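Long-range contacts in phosphoribosylaminoimidazole-succinocarboxamide synthase (Pyrococcus horikoshii, PDB 3U55), which catalyses the ATP-dependent ligation of L-aspartate to 5-amino-1-(5-phosphoribosyl)imidazole-4-carboxylate, forming SAICAR in de novo purine biosynthesis: residues W47-L52 with I192-C197; G64-F69 with N183-L188; L83-L88 with K175-K180; P87-V92 with Y120-E125. All blocks are in the same frame, centred on the assembly; numbering follows the deposited sequence. Where two conformers were deposited one is given.

Interaction 1 (W47-L52 with I192-C197); sequences WLNAQL and ISPDTC
S193 OG, 3.7 Å from N49 CG across the contact, is gripped by two groups on its own side: the backbone N of D195, which donates to it over 3.1 Å in an ST turn, and the carboxylate of E191. The hydroxyl sits between the backbone N and the carbonyl carbon (chi1 74°), a setting from which it can reach that N two residues on. N49, on helix 45-62, lays its amide across this turn. N49 OD1 lies 3.5 Å from P194 CD, while N49 ND2 comes within 3.3 Å of D195 CG. The amide and carboxylate planes are 64° apart and the angles to both carboxylate oxygens are poor, so the pair is a close polar contact and not a hydrogen bond. One turn further along the helix, L52 CD1 packs 3.6 Å from P194 CD, the side chains at about a right angle. Between residues 47-52 and 192-197 the contact is thus apolar and dipolar; firmer bonds come from K45 and S53 of the same helix, to D195 and I192 N, and from the Y224 hydroxyl to D195. N49 OD1 is buried without a polar partner, which probably carries an energetic cost.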
loop_
_atom_site.group_PDB
_atom_site.type_symbol
_atom_site.label_atom_id
_atom_site.label_comp_id
_atom_site.label_asym_id
_atom_site.label_seq_id
_atom_site.Cartn_x
_atom_site.Cartn_y
_atom_site.Cartn_z
ATOM N N TRP A 47 -10.991 30.626 -9.283
ATOM C CA TRP A 47 -10.050 31.741 -9.216
ATOM C C TRP A 47 -9.058 31.571 -8.071
ATOM O O TRP A 47 -7.849 31.701 -8.269
ATOM C CB TRP A 47 -10.791 33.077 -9.098
ATOM C CG TRP A 47 -9.905 34.279 -9.273
ATOM C CD1 TRP A 47 -9.630 34.935 -10.445
ATOM C CD2 TRP A 47 -9.185 34.973 -8.249
ATOM N NE1 TRP A 47 -8.783 35.991 -10.213
ATOM C CE2 TRP A 47 -8.490 36.036 -8.873
ATOM C CE3 TRP A 47 -9.054 34.799 -6.862
ATOM C CZ2 TRP A 47 -7.678 36.921 -8.160
ATOM C CZ3 TRP A 47 -8.247 35.680 -6.154
ATOM C CH2 TRP A 47 -7.571 36.730 -6.806
ATOM N N LEU A 48 -9.574 31.260 -6.884
ATOM C CA LEU A 48 -8.735 31.041 -5.708
ATOM C C LEU A 48 -7.740 29.898 -5.897
ATOM O O LEU A 48 -6.549 30.066 -5.631
ATOM C CB LEU A 48 -9.599 30.815 -4.463
ATOM C CG LEU A 48 -10.363 32.064 -4.005
ATOM C CD1 LEU A 48 -11.562 31.683 -3.135
ATOM C CD2 LEU A 48 -9.438 33.058 -3.292
ATOM N N ASN A 49 -8.221 28.750 -6.364
ATOM C CA ASN A 49 -7.341 27.599 -6.598
ATOM C C ASN A 49 -6.270 27.872 -7.657
ATOM O O ASN A 49 -5.116 27.455 -7.498
ATOM C CB ASN A 49 -8.149 26.341 -6.939
ATOM C CG ASN A 49 -8.951 25.819 -5.754
ATOM O OD1 ASN A 49 -8.736 26.229 -4.616
ATOM N ND2 ASN A 49 -9.889 24.921 -6.024
ATOM N N ALA A 50 -6.647 28.590 -8.717
ATOM C CA ALA A 50 -5.695 28.994 -9.755
ATOM C C ALA A 50 -4.603 29.903 -9.183
ATOM O O ALA A 50 -3.410 29.649 -9.386
ATOM C CB ALA A 50 -6.413 29.679 -10.910
ATOM N N GLN A 51 -5.023 30.942 -8.459
ATOM C CA GLN A 51 -4.111 31.928 -7.876
ATOM C C GLN A 51 -3.160 31.297 -6.862
ATOM O O GLN A 51 -1.953 31.575 -6.868
ATOM C CB GLN A 51 -4.887 33.071 -7.210
ATOM C CG GLN A 51 -5.681 33.952 -8.162
ATOM C CD GLN A 51 -4.814 34.687 -9.167
ATOM O OE1 GLN A 51 -3.860 35.371 -8.803
ATOM N NE2 GLN A 51 -5.152 34.555 -10.439
ATOM N N LEU A 52 -3.709 30.451 -5.996
ATOM C CA LEU A 52 -2.900 29.765 -4.989
ATOM C C LEU A 52 -1.917 28.761 -5.609
ATOM O O LEU A 52 -0.784 28.625 -5.137
ATOM C CB LEU A 52 -3.793 29.110 -3.934
ATOM C CG LEU A 52 -4.506 30.110 -3.019
ATOM C CD1 LEU A 52 -5.640 29.440 -2.260
ATOM C CD2 LEU A 52 -3.531 30.788 -2.055
ATOM N N ILE A 192 -1.752 22.818 -6.790
ATOM C CA ILE A 192 -1.502 22.862 -5.349
ATOM C C ILE A 192 -2.443 23.914 -4.781
ATOM O O ILE A 192 -2.255 25.110 -5.011
ATOM C CB ILE A 192 -0.028 23.204 -4.991
ATOM C CG1 ILE A 192 0.948 22.223 -5.647
ATOM C CG2 ILE A 192 0.168 23.205 -3.469
ATOM C CD1 ILE A 192 2.409 22.602 -5.481
ATOM N N SER A 193 -3.461 23.458 -4.056
ATOM C CA SER A 193 -4.548 24.324 -3.616
ATOM C C SER A 193 -5.249 23.738 -2.392
ATOM O O SER A 193 -4.964 22.607 -1.992
ATOM C CB SER A 193 -5.571 24.484 -4.749
ATOM O OG SER A 193 -6.335 23.300 -4.889
ATOM N N PRO A 194 -6.193 24.499 -1.801
ATOM C CA PRO A 194 -6.990 23.952 -0.705
ATOM C C PRO A 194 -7.868 22.761 -1.118
ATOM O O PRO A 194 -8.440 22.097 -0.253
ATOM C CB PRO A 194 -7.856 25.142 -0.282
ATOM C CG PRO A 194 -7.074 26.343 -0.705
ATOM C CD PRO A 194 -6.453 25.937 -1.998
ATOM N N ASP A 195 -7.980 22.508 -2.423
ATOM C CA ASP A 195 -8.611 21.283 -2.937
ATOM C C ASP A 195 -7.723 20.041 -2.758
ATOM O O ASP A 195 -8.231 18.937 -2.545
ATOM C CB ASP A 195 -8.956 21.427 -4.430
ATOM C CG ASP A 195 -10.382 21.927 -4.675
ATOM O OD1 ASP A 195 -10.917 21.665 -5.773
ATOM O OD2 ASP A 195 -10.969 22.572 -3.784
ATOM N N THR A 196 -6.408 20.225 -2.859
ATOM C CA THR A 196 -5.463 19.102 -2.864
ATOM C C THR A 196 -4.595 18.997 -1.601
ATOM O O THR A 196 -3.783 18.080 -1.470
ATOM C CB THR A 196 -4.555 19.146 -4.107
ATOM O OG1 THR A 196 -3.852 20.394 -4.147
ATOM C CG2 THR A 196 -5.381 18.969 -5.381
ATOM N N CYS A 197 -4.776 19.936 -0.680
ATOM C CA CYS A 197 -4.008 19.969 0.563
ATOM C C CYS A 197 -4.970 20.027 1.735
ATOM O O CYS A 197 -6.078 20.551 1.607
ATOM C CB CYS A 197 -3.133 21.219 0.631
ATOM S SG CYS A 197 -1.981 21.511 -0.721
#

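Interaction 2 (G64-F69 with N183-L188); sequences GIKTHF and NGDIVL
D185 meets K66 at the outer end of the contact: D185 OD1 is 3.9 Å from K66 NZ, a long salt bridge, and nearer still to the lysine's CE. The lysine chain runs out extended and bends only at its last torsion, crossing the aspartate at a slant. A leucine here would probably lose this attraction and leave the ammonium of K66 without its carboxylate mate on this loop. I186 turns its side chain away, onto helix 143-165, and contributes its carbonyl: one water donates to both I186 O and K66 O, at 2.9 and 2.8 Å. V187 presses CG1 against the other backbone, 3.3 Å from T67 C. That methyl lies opposite the residue's own N (chi1 178°), which brings it up to the T67-H68 peptide. L188 supplies the backbone bridge with T67. Its N donates to K66 O over 2.9 Å, nearly straight, and its O receives H68 N at 2.7 Å; the latter N-H is bent, at 137°, although the donor sits almost straight beyond the carbonyl. T67 CA also offers its hydrogen to L188 O, 3.3 Å away. The touching parts run 82° apart, which fits a single bridge and no continued ladder. The turn that follows the Schellman end of helix 45-62 at G64 is thus tied to strand 186-188 mainly through main-chain polarity, with K66 O satisfied twice, while the charge pair at the rim is long and probably adds less.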
loop_
_atom_site.group_PDB
_atom_site.type_symbol
_atom_site.label_atom_id
_atom_site.label_comp_id
_atom_site.label_asym_id
_atom_site.label_seq_id
_atom_site.Cartn_x
_atom_site.Cartn_y
_atom_site.Cartn_z
ATOM N N GLY A 64 14.159 25.370 -6.551
ATOM C CA GLY A 64 14.748 24.363 -7.439
ATOM C C GLY A 64 13.893 23.149 -7.780
ATOM O O GLY A 64 14.411 22.146 -8.282
ATOM N N ILE A 65 12.590 23.236 -7.519
ATOM C CA ILE A 65 11.649 22.180 -7.914
ATOM C C ILE A 65 11.153 22.441 -9.328
ATOM O O ILE A 65 10.641 23.525 -9.612
ATOM C CB ILE A 65 10.417 22.094 -6.952
ATOM C CG1 ILE A 65 10.856 21.894 -5.495
ATOM C CG2 ILE A 65 9.442 20.987 -7.397
ATOM C CD1 ILE A 65 11.619 20.604 -5.242
ATOM N N LYS A 66 11.307 21.456 -10.213
ATOM C CA LYS A 66 10.755 21.552 -11.563
ATOM C C LYS A 66 9.249 21.343 -11.542
ATOM O O LYS A 66 8.778 20.301 -11.091
ATOM C CB LYS A 66 11.395 20.520 -12.498
ATOM C CG LYS A 66 12.790 20.865 -12.958
ATOM C CD LYS A 66 13.208 19.977 -14.131
ATOM C CE LYS A 66 14.713 19.985 -14.303
ATOM N NZ LYS A 66 15.363 19.176 -13.237
ATOM N N THR A 67 8.502 22.334 -12.028
ATOM C CA THR A 67 7.044 22.234 -12.107
ATOM C C THR A 67 6.571 22.487 -13.531
ATOM O O THR A 67 7.322 23.019 -14.361
ATOM C CB THR A 67 6.312 23.224 -11.175
ATOM O OG1 THR A 67 6.286 24.530 -11.768
ATOM C CG2 THR A 67 6.950 23.288 -9.786
ATOM N N HIS A 68 5.324 22.122 -13.810
ATOM C CA HIS A 68 4.768 22.320 -15.145
ATOM C C HIS A 68 4.316 23.766 -15.411
ATOM O O HIS A 68 3.856 24.077 -16.507
ATOM C CB HIS A 68 3.676 21.281 -15.462
ATOM C CG HIS A 68 2.382 21.478 -14.726
ATOM N ND1 HIS A 68 1.203 20.892 -15.144
ATOM C CD2 HIS A 68 2.078 22.171 -13.604
ATOM C CE1 HIS A 68 0.231 21.220 -14.312
ATOM N NE2 HIS A 68 0.734 21.999 -13.370
ATOM N N PHE A 69 4.463 24.640 -14.418
ATOM C CA PHE A 69 3.996 26.019 -14.547
ATOM C C PHE A 69 4.813 26.823 -15.564
ATOM O O PHE A 69 6.031 26.922 -15.445
ATOM C CB PHE A 69 3.986 26.739 -13.191
ATOM C CG PHE A 69 3.580 28.193 -13.281
ATOM C CD1 PHE A 69 2.276 28.546 -13.633
ATOM C CD2 PHE A 69 4.502 29.206 -13.028
ATOM C CE1 PHE A 69 1.894 29.890 -13.728
ATOM C CE2 PHE A 69 4.133 30.554 -13.120
ATOM C CZ PHE A 69 2.825 30.895 -13.469
ATOM N N ASN A 183 13.173 15.817 -21.795
ATOM C CA ASN A 183 14.525 15.472 -21.342
ATOM C C ASN A 183 14.584 14.248 -20.420
ATOM O O ASN A 183 15.670 13.834 -20.002
ATOM C CB ASN A 183 15.163 16.664 -20.620
ATOM C CG ASN A 183 15.558 17.779 -21.567
ATOM O OD1 ASN A 183 15.949 17.532 -22.708
ATOM N ND2 ASN A 183 15.459 19.018 -21.095
ATOM N N GLY A 184 13.422 13.692 -20.089
ATOM C CA GLY A 184 13.341 12.573 -19.150
ATOM C C GLY A 184 13.338 12.988 -17.685
ATOM O O GLY A 184 13.402 12.125 -16.798
ATOM N N ASP A 185 13.256 14.297 -17.423
ATOM C CA ASP A 185 13.218 14.810 -16.048
ATOM C C ASP A 185 11.810 14.703 -15.466
ATOM O O ASP A 185 10.819 14.847 -16.182
ATOM C CB ASP A 185 13.671 16.274 -15.979
ATOM C CG ASP A 185 15.147 16.452 -16.296
ATOM O OD1 ASP A 185 15.508 17.528 -16.805
ATOM O OD2 ASP A 185 15.945 15.534 -16.031
ATOM N N ILE A 186 11.739 14.485 -14.160
ATOM C CA ILE A 186 10.463 14.343 -13.469
ATOM C C ILE A 186 9.979 15.710 -12.990
ATOM O O ILE A 186 10.679 16.421 -12.256
ATOM C CB ILE A 186 10.571 13.314 -12.321
ATOM C CG1 ILE A 186 10.948 11.943 -12.902
ATOM C CG2 ILE A 186 9.254 13.240 -11.517
ATOM C CD1 ILE A 186 11.321 10.896 -11.873
ATOM N N VAL A 187 8.772 16.053 -13.418
ATOM C CA VAL A 187 8.219 17.394 -13.271
ATOM C C VAL A 187 6.899 17.357 -12.491
ATOM O O VAL A 187 6.017 16.552 -12.789
ATOM C CB VAL A 187 7.990 18.029 -14.669
ATOM C CG1 VAL A 187 7.376 19.412 -14.555
ATOM C CG2 VAL A 187 9.311 18.087 -15.455
ATOM N N LEU A 188 6.790 18.234 -11.496
ATOM C CA LEU A 188 5.572 18.376 -10.696
ATOM C C LEU A 188 4.457 18.990 -11.540
ATOM O O LEU A 188 4.653 20.033 -12.179
ATOM C CB LEU A 188 5.847 19.246 -9.468
ATOM C CG LEU A 188 4.677 19.417 -8.504
ATOM C CD1 LEU A 188 4.233 18.057 -8.008
ATOM C CD2 LEU A 188 5.054 20.326 -7.342
HETATM O O HOH W 1 10.012 18.037 -9.987
#

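Interaction 3 (L83-L88 with K175-K180); sequences LDMYPL and KLEFGK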
loop_
_atom_site.group_PDB
_atom_site.type_symbol
_atom_site.label_atom_id
_atom_site.label_comp_id
_atom_site.label_asym_id
_atom_site.label_seq_id
_atom_site.Cartn_x
_atom_site.Cartn_y
_atom_site.Cartn_z
ATOM N N LEU A 83 3.343 17.037 -20.498
ATOM C CA LEU A 83 4.185 15.972 -19.939
ATOM C C LEU A 83 3.593 14.607 -20.234
ATOM O O LEU A 83 2.392 14.482 -20.457
ATOM C CB LEU A 83 4.308 16.130 -18.419
ATOM C CG LEU A 83 4.829 17.441 -17.823
ATOM C CD1 LEU A 83 4.546 17.468 -16.324
ATOM C CD2 LEU A 83 6.313 17.642 -18.095
ATOM N N ASP A 84 4.445 13.586 -20.238
ATOM C CA ASP A 84 3.996 12.206 -20.178
ATOM C C ASP A 84 3.705 11.925 -18.707
ATOM O O ASP A 84 4.626 11.780 -17.901
ATOM C CB ASP A 84 5.074 11.255 -20.709
ATOM C CG ASP A 84 5.188 11.285 -22.231
ATOM O OD1 ASP A 84 4.218 11.693 -22.909
ATOM O OD2 ASP A 84 6.253 10.892 -22.749
ATOM N N MET A 85 2.422 11.873 -18.367
ATOM C CA MET A 85 2.005 11.813 -16.970
ATOM C C MET A 85 2.176 10.432 -16.363
ATOM O O MET A 85 1.875 9.425 -16.996
ATOM C CB MET A 85 0.551 12.282 -16.818
ATOM C CG MET A 85 0.325 13.779 -17.071
ATOM S SD MET A 85 1.178 14.896 -15.925
ATOM C CE MET A 85 0.328 14.486 -14.390
ATOM N N TYR A 86 2.661 10.385 -15.124
ATOM C CA TYR A 86 2.618 9.144 -14.351
ATOM C C TYR A 86 1.192 8.926 -13.853
ATOM O O TYR A 86 0.539 9.885 -13.423
ATOM C CB TYR A 86 3.556 9.206 -13.144
ATOM C CG TYR A 86 5.026 9.199 -13.487
ATOM C CD1 TYR A 86 5.669 8.016 -13.856
ATOM C CD2 TYR A 86 5.775 10.373 -13.438
ATOM C CE1 TYR A 86 7.020 7.999 -14.169
ATOM C CE2 TYR A 86 7.130 10.371 -13.751
ATOM C CZ TYR A 86 7.747 9.184 -14.110
ATOM O OH TYR A 86 9.093 9.179 -14.414
ATOM N N PRO A 87 0.714 7.666 -13.880
ATOM C CA PRO A 87 -0.620 7.357 -13.372
ATOM C C PRO A 87 -0.607 7.256 -11.841
ATOM O O PRO A 87 -1.039 6.247 -11.285
ATOM C CB PRO A 87 -0.932 5.996 -14.011
ATOM C CG PRO A 87 0.384 5.358 -14.202
ATOM C CD PRO A 87 1.394 6.472 -14.423
ATOM N N LEU A 88 -0.105 8.301 -11.183
ATOM C CA LEU A 88 0.061 8.300 -9.729
ATOM C C LEU A 88 -0.556 9.511 -9.064
ATOM O O LEU A 88 -0.564 10.605 -9.626
ATOM C CB LEU A 88 1.546 8.267 -9.342
ATOM C CG LEU A 88 2.447 7.119 -9.802
ATOM C CD1 LEU A 88 3.913 7.444 -9.474
ATOM C CD2 LEU A 88 2.019 5.791 -9.174
ATOM N N LYS A 175 -1.580 16.285 -1.881
ATOM C CA LYS A 175 -1.522 15.318 -2.970
ATOM C C LYS A 175 -0.853 15.937 -4.191
ATOM O O LYS A 175 -1.230 17.034 -4.625
ATOM C CB LYS A 175 -2.933 14.847 -3.316
ATOM C CG LYS A 175 -2.989 13.697 -4.309
ATOM N N LEU A 176 0.139 15.231 -4.730
ATOM C CA LEU A 176 0.838 15.664 -5.939
ATOM C C LEU A 176 0.665 14.692 -7.097
ATOM O O LEU A 176 0.421 13.498 -6.901
ATOM C CB LEU A 176 2.338 15.824 -5.676
ATOM C CG LEU A 176 2.834 16.778 -4.584
ATOM C CD1 LEU A 176 4.358 16.709 -4.515
ATOM C CD2 LEU A 176 2.364 18.218 -4.782
ATOM N N GLU A 177 0.809 15.218 -8.309
ATOM C CA GLU A 177 0.950 14.388 -9.502
ATOM C C GLU A 177 2.211 14.836 -10.230
ATOM O O GLU A 177 2.664 15.962 -10.055
ATOM C CB GLU A 177 -0.284 14.504 -10.404
ATOM C CG GLU A 177 -1.594 14.145 -9.696
ATOM C CD GLU A 177 -2.767 13.960 -10.649
ATOM O OE1 GLU A 177 -2.560 13.955 -11.881
ATOM O OE2 GLU A 177 -3.900 13.804 -10.154
ATOM N N PHE A 178 2.776 13.936 -11.027
ATOM C CA PHE A 178 4.032 14.166 -11.722
ATOM C C PHE A 178 3.943 13.623 -13.135
ATOM O O PHE A 178 3.146 12.723 -13.423
ATOM C CB PHE A 178 5.174 13.424 -11.031
ATOM C CG PHE A 178 5.523 13.951 -9.661
ATOM C CD1 PHE A 178 6.511 14.916 -9.505
ATOM C CD2 PHE A 178 4.880 13.451 -8.530
ATOM C CE1 PHE A 178 6.849 15.394 -8.242
ATOM C CE2 PHE A 178 5.209 13.919 -7.261
ATOM C CZ PHE A 178 6.199 14.892 -7.119
ATOM N N GLY A 179 4.796 14.154 -13.998
ATOM C CA GLY A 179 4.967 13.626 -15.342
ATOM C C GLY A 179 6.420 13.781 -15.748
ATOM O O GLY A 179 7.221 14.384 -15.025
ATOM N N LYS A 180 6.749 13.243 -16.914
ATOM C CA LYS A 180 8.101 13.288 -17.435
ATOM C C LYS A 180 8.157 14.211 -18.656
ATOM O O LYS A 180 7.294 14.135 -19.540
ATOM C CB LYS A 180 8.546 11.870 -17.788
ATOM C CG LYS A 180 10.038 11.657 -17.710
ATOM C CD LYS A 180 10.394 10.257 -17.214
ATOM C CE LYS A 180 10.194 9.203 -18.277
ATOM N NZ LYS A 180 10.817 7.901 -17.871
HETATM O O HOH W 2 1.345 11.471 -11.298
HETATM O O HOH W 3 -1.517 11.628 -13.754
#
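M85 and G179 bring their CA atoms to 3.8 Å, the tightest point of this antiparallel pairing; with no beta carbon on G179 the strands can close in. Beside it, D84 and K180 form a hydrogen-bonded pair, D84 N to K180 O at 3.0 Å and K180 N to D84 O at 2.8 Å, and Y86 N donates to F178 O over 2.9 Å. The Y86 ring meets F178 O at its edge, with Y86 CD2 3.5 Å from F178 O, and Y86 OH rests 3.3 Å from K180 CD; the hydroxyl and K180 NZ both reach the carboxylate of E145. A valine in place of the Y86 ring would probably leave a gap beside F178 CB and I149 and deprive E145 of its hydroxyl partner. These strands, 84-93 and 169-180, are neighbours in the large antiparallel sheet, whose face here is covered by helix 143-165. Beyond Y86 the ladder loosens, as P87 centres an inverse gamma turn and water takes the place of direct bonds: one molecule accepts from F178 N at 2.9 Å and donates toward L88 O. Another links Y86 O to E177 OE1. D84 and M85 are exposed, E177 partly so. The M85 chain, folded back at chi2 and chi3 (-63° and -66°), rests M85 CE 3.5 Å from F178 O, while E177 turns its other oxygen to K122.

Interaction 4 (P87-V92 with Y120-E125); sequences PLEVVV and YYKNDE
Strands 84-93 and 111-121 pair antiparallel, with E89 and Y120 as a hydrogen-bonded pair (E89 N to Y120 O and Y120 N to E89 O, both 2.9 Å), L88 and Y121 as a non-hydrogen-bonded pair, and K122 N donating to P87 O at 2.8 Å. That last bond is nearly straight at the hydrogen (168°), but its donor stands well above the carbonyl plane. Next to the E89-Y120 bonds, L88 CA directs its hydrogen to Y120 O. On the face bearing E89 and Y120, the carboxylate of E89 holds K122 NZ at 3.2 Å through the anti lone pair of OE1. The lysine gets there by bending at chi3 (70°) and chi4 (79°), which folds its chain over the opposite strand with K122 CD 3.4 Å from L88 O; its ammonium is also bridged to E177, so one cation joins carboxylates from two strands. The Y120 ring takes E89 O at its edge, in plane, and V91 CG2 packs 3.7 Å from Y120 CE2, while the Y120 hydroxyl bonds to E118. On the other face, Y121 CD1 lies 3.6 Å from P87 O. N123 CB lies over one face of the Y121 ring, toward its rim, and N123 ND2 donates in its amide plane to Y121 OH over 3.1 Å. R103 of the second subunit packs on Y121 and its P105 on N123. Strand 84-93 lies here between strands 111-121 and 169-180, L88 and V90 face I149 of helix 143-165, and strand 130-131 flanks Y120 and Y121.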
loop_
_atom_site.group_PDB
_atom_site.type_symbol
_atom_site.label_atom_id
_atom_site.label_comp_id
_atom_site.label_asym_id
_atom_site.label_seq_id
_atom_site.Cartn_x
_atom_site.Cartn_y
_atom_site.Cartn_z
ATOM N N PRO A 87 0.714 7.666 -13.880
ATOM C CA PRO A 87 -0.620 7.357 -13.372
ATOM C C PRO A 87 -0.607 7.256 -11.841
ATOM O O PRO A 87 -1.039 6.247 -11.285
ATOM C CB PRO A 87 -0.932 5.996 -14.011
ATOM C CG PRO A 87 0.384 5.358 -14.202
ATOM C CD PRO A 87 1.394 6.472 -14.423
ATOM N N LEU A 88 -0.105 8.301 -11.183
ATOM C CA LEU A 88 0.061 8.300 -9.729
ATOM C C LEU A 88 -0.556 9.511 -9.064
ATOM O O LEU A 88 -0.564 10.605 -9.626
ATOM C CB LEU A 88 1.546 8.267 -9.342
ATOM C CG LEU A 88 2.447 7.119 -9.802
ATOM C CD1 LEU A 88 3.913 7.444 -9.474
ATOM C CD2 LEU A 88 2.019 5.791 -9.174
ATOM N N GLU A 89 -1.061 9.297 -7.851
ATOM C CA GLU A 89 -1.285 10.378 -6.907
ATOM C C GLU A 89 -0.328 10.132 -5.742
ATOM O O GLU A 89 -0.301 9.042 -5.177
ATOM C CB GLU A 89 -2.745 10.412 -6.450
ATOM C CG GLU A 89 -3.691 10.894 -7.555
ATOM C CD GLU A 89 -5.166 10.752 -7.204
ATOM O OE1 GLU A 89 -6.002 11.006 -8.098
ATOM O OE2 GLU A 89 -5.492 10.391 -6.050
ATOM N N VAL A 90 0.486 11.133 -5.428
ATOM C CA VAL A 90 1.519 10.997 -4.400
ATOM C C VAL A 90 1.087 11.841 -3.216
ATOM O O VAL A 90 0.967 13.062 -3.324
ATOM C CB VAL A 90 2.903 11.437 -4.922
ATOM C CG1 VAL A 90 3.993 11.242 -3.857
ATOM C CG2 VAL A 90 3.263 10.660 -6.190
ATOM N N VAL A 91 0.830 11.180 -2.094
ATOM C CA VAL A 91 0.315 11.871 -0.916
ATOM C C VAL A 91 1.393 11.945 0.179
ATOM O O VAL A 91 1.944 10.919 0.579
ATOM C CB VAL A 91 -0.968 11.174 -0.392
ATOM C CG1 VAL A 91 -1.499 11.888 0.835
ATOM C CG2 VAL A 91 -2.041 11.094 -1.506
ATOM N N VAL A 92 1.691 13.154 0.649
ATOM C CA VAL A 92 2.624 13.343 1.766
ATOM C C VAL A 92 1.817 13.762 2.988
ATOM O O VAL A 92 0.982 14.646 2.891
ATOM C CB VAL A 92 3.721 14.402 1.453
ATOM C CG1 VAL A 92 4.728 14.511 2.608
ATOM C CG2 VAL A 92 4.475 14.046 0.188
ATOM N N TYR A 120 -0.624 6.217 -4.862
ATOM C CA TYR A 120 -1.920 5.723 -5.313
ATOM C C TYR A 120 -1.909 5.591 -6.820
ATOM O O TYR A 120 -1.433 6.472 -7.531
ATOM C CB TYR A 120 -3.067 6.631 -4.861
ATOM C CG TYR A 120 -3.252 6.620 -3.368
ATOM C CD1 TYR A 120 -4.127 5.716 -2.763
ATOM C CD2 TYR A 120 -2.529 7.495 -2.553
ATOM C CE1 TYR A 120 -4.283 5.678 -1.389
ATOM C CE2 TYR A 120 -2.682 7.472 -1.174
ATOM C CZ TYR A 120 -3.564 6.564 -0.600
ATOM O OH TYR A 120 -3.715 6.528 0.762
ATOM N N TYR A 121 -2.405 4.461 -7.288
ATOM C CA TYR A 121 -2.505 4.201 -8.717
ATOM C C TYR A 121 -3.762 4.871 -9.272
ATOM O O TYR A 121 -4.871 4.540 -8.862
ATOM C CB TYR A 121 -2.524 2.688 -8.946
ATOM C CG TYR A 121 -2.843 2.243 -10.356
ATOM C CD1 TYR A 121 -2.331 2.921 -11.464
ATOM C CD2 TYR A 121 -3.634 1.118 -10.578
ATOM C CE1 TYR A 121 -2.626 2.496 -12.772
ATOM C CE2 TYR A 121 -3.926 0.688 -11.871
ATOM C CZ TYR A 121 -3.426 1.381 -12.956
ATOM O OH TYR A 121 -3.725 0.937 -14.230
ATOM N N LYS A 122 -3.588 5.817 -10.196
ATOM C CA LYS A 122 -4.730 6.509 -10.804
ATOM C C LYS A 122 -5.444 5.578 -11.775
ATOM O O LYS A 122 -4.928 5.271 -12.850
ATOM C CB LYS A 122 -4.296 7.794 -11.512
ATOM C CG LYS A 122 -3.964 8.946 -10.579
ATOM C CD LYS A 122 -3.513 10.193 -11.352
ATOM C CE LYS A 122 -4.657 10.851 -12.122
ATOM N NZ LYS A 122 -5.522 11.670 -11.232
ATOM N N ASN A 123 -6.619 5.110 -11.366
ATOM C CA ASN A 123 -7.411 4.145 -12.127
ATOM C C ASN A 123 -8.831 4.175 -11.589
ATOM O O ASN A 123 -9.084 3.689 -10.495
ATOM C CB ASN A 123 -6.813 2.732 -12.001
ATOM C CG ASN A 123 -7.552 1.692 -12.840
ATOM O OD1 ASN A 123 -8.755 1.489 -12.687
ATOM N ND2 ASN A 123 -6.822 1.019 -13.717
ATOM N N ASP A 124 -9.752 4.755 -12.361
ATOM C CA ASP A 124 -11.140 4.945 -11.916
ATOM C C ASP A 124 -11.855 3.630 -11.620
ATOM O O ASP A 124 -12.577 3.522 -10.621
ATOM C CB ASP A 124 -11.941 5.746 -12.952
ATOM C CG ASP A 124 -11.569 7.218 -12.977
ATOM O OD1 ASP A 124 -11.187 7.767 -11.920
ATOM O OD2 ASP A 124 -11.676 7.834 -14.059
ATOM N N GLU A 125 -11.643 2.642 -12.489
ATOM C CA GLU A 125 -12.257 1.320 -12.364
ATOM C C GLU A 125 -11.865 0.604 -11.072
ATOM O O GLU A 125 -12.668 -0.135 -10.499
ATOM C CB GLU A 125 -11.901 0.447 -13.575
ATOM C CG GLU A 125 -12.747 0.723 -14.814
#

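From the N terminus, helix 45-62 supplies the first half of interaction 1, and the turn after it opens interaction 2. Strand 84-93 then starts both interactions 3 and 4, which share P87 and L88. Interaction 4 closes first, at 120-125, followed by interaction 3 at 175-180, interaction 2 at 183-188 and interaction 1 at 192-197. The loops are therefore nested without crossing. Interactions 3 and 4, with centres 9 Å apart, join three adjacent strands of the large sheet; L176 N meets V90 O between them. Interaction 2 ties the loop after helix 45-62 to strand 186-188, which reaches strand 169-180 through V187 N and G179 O, and interaction 1 ties the helix to the loop leading into strand 197-201.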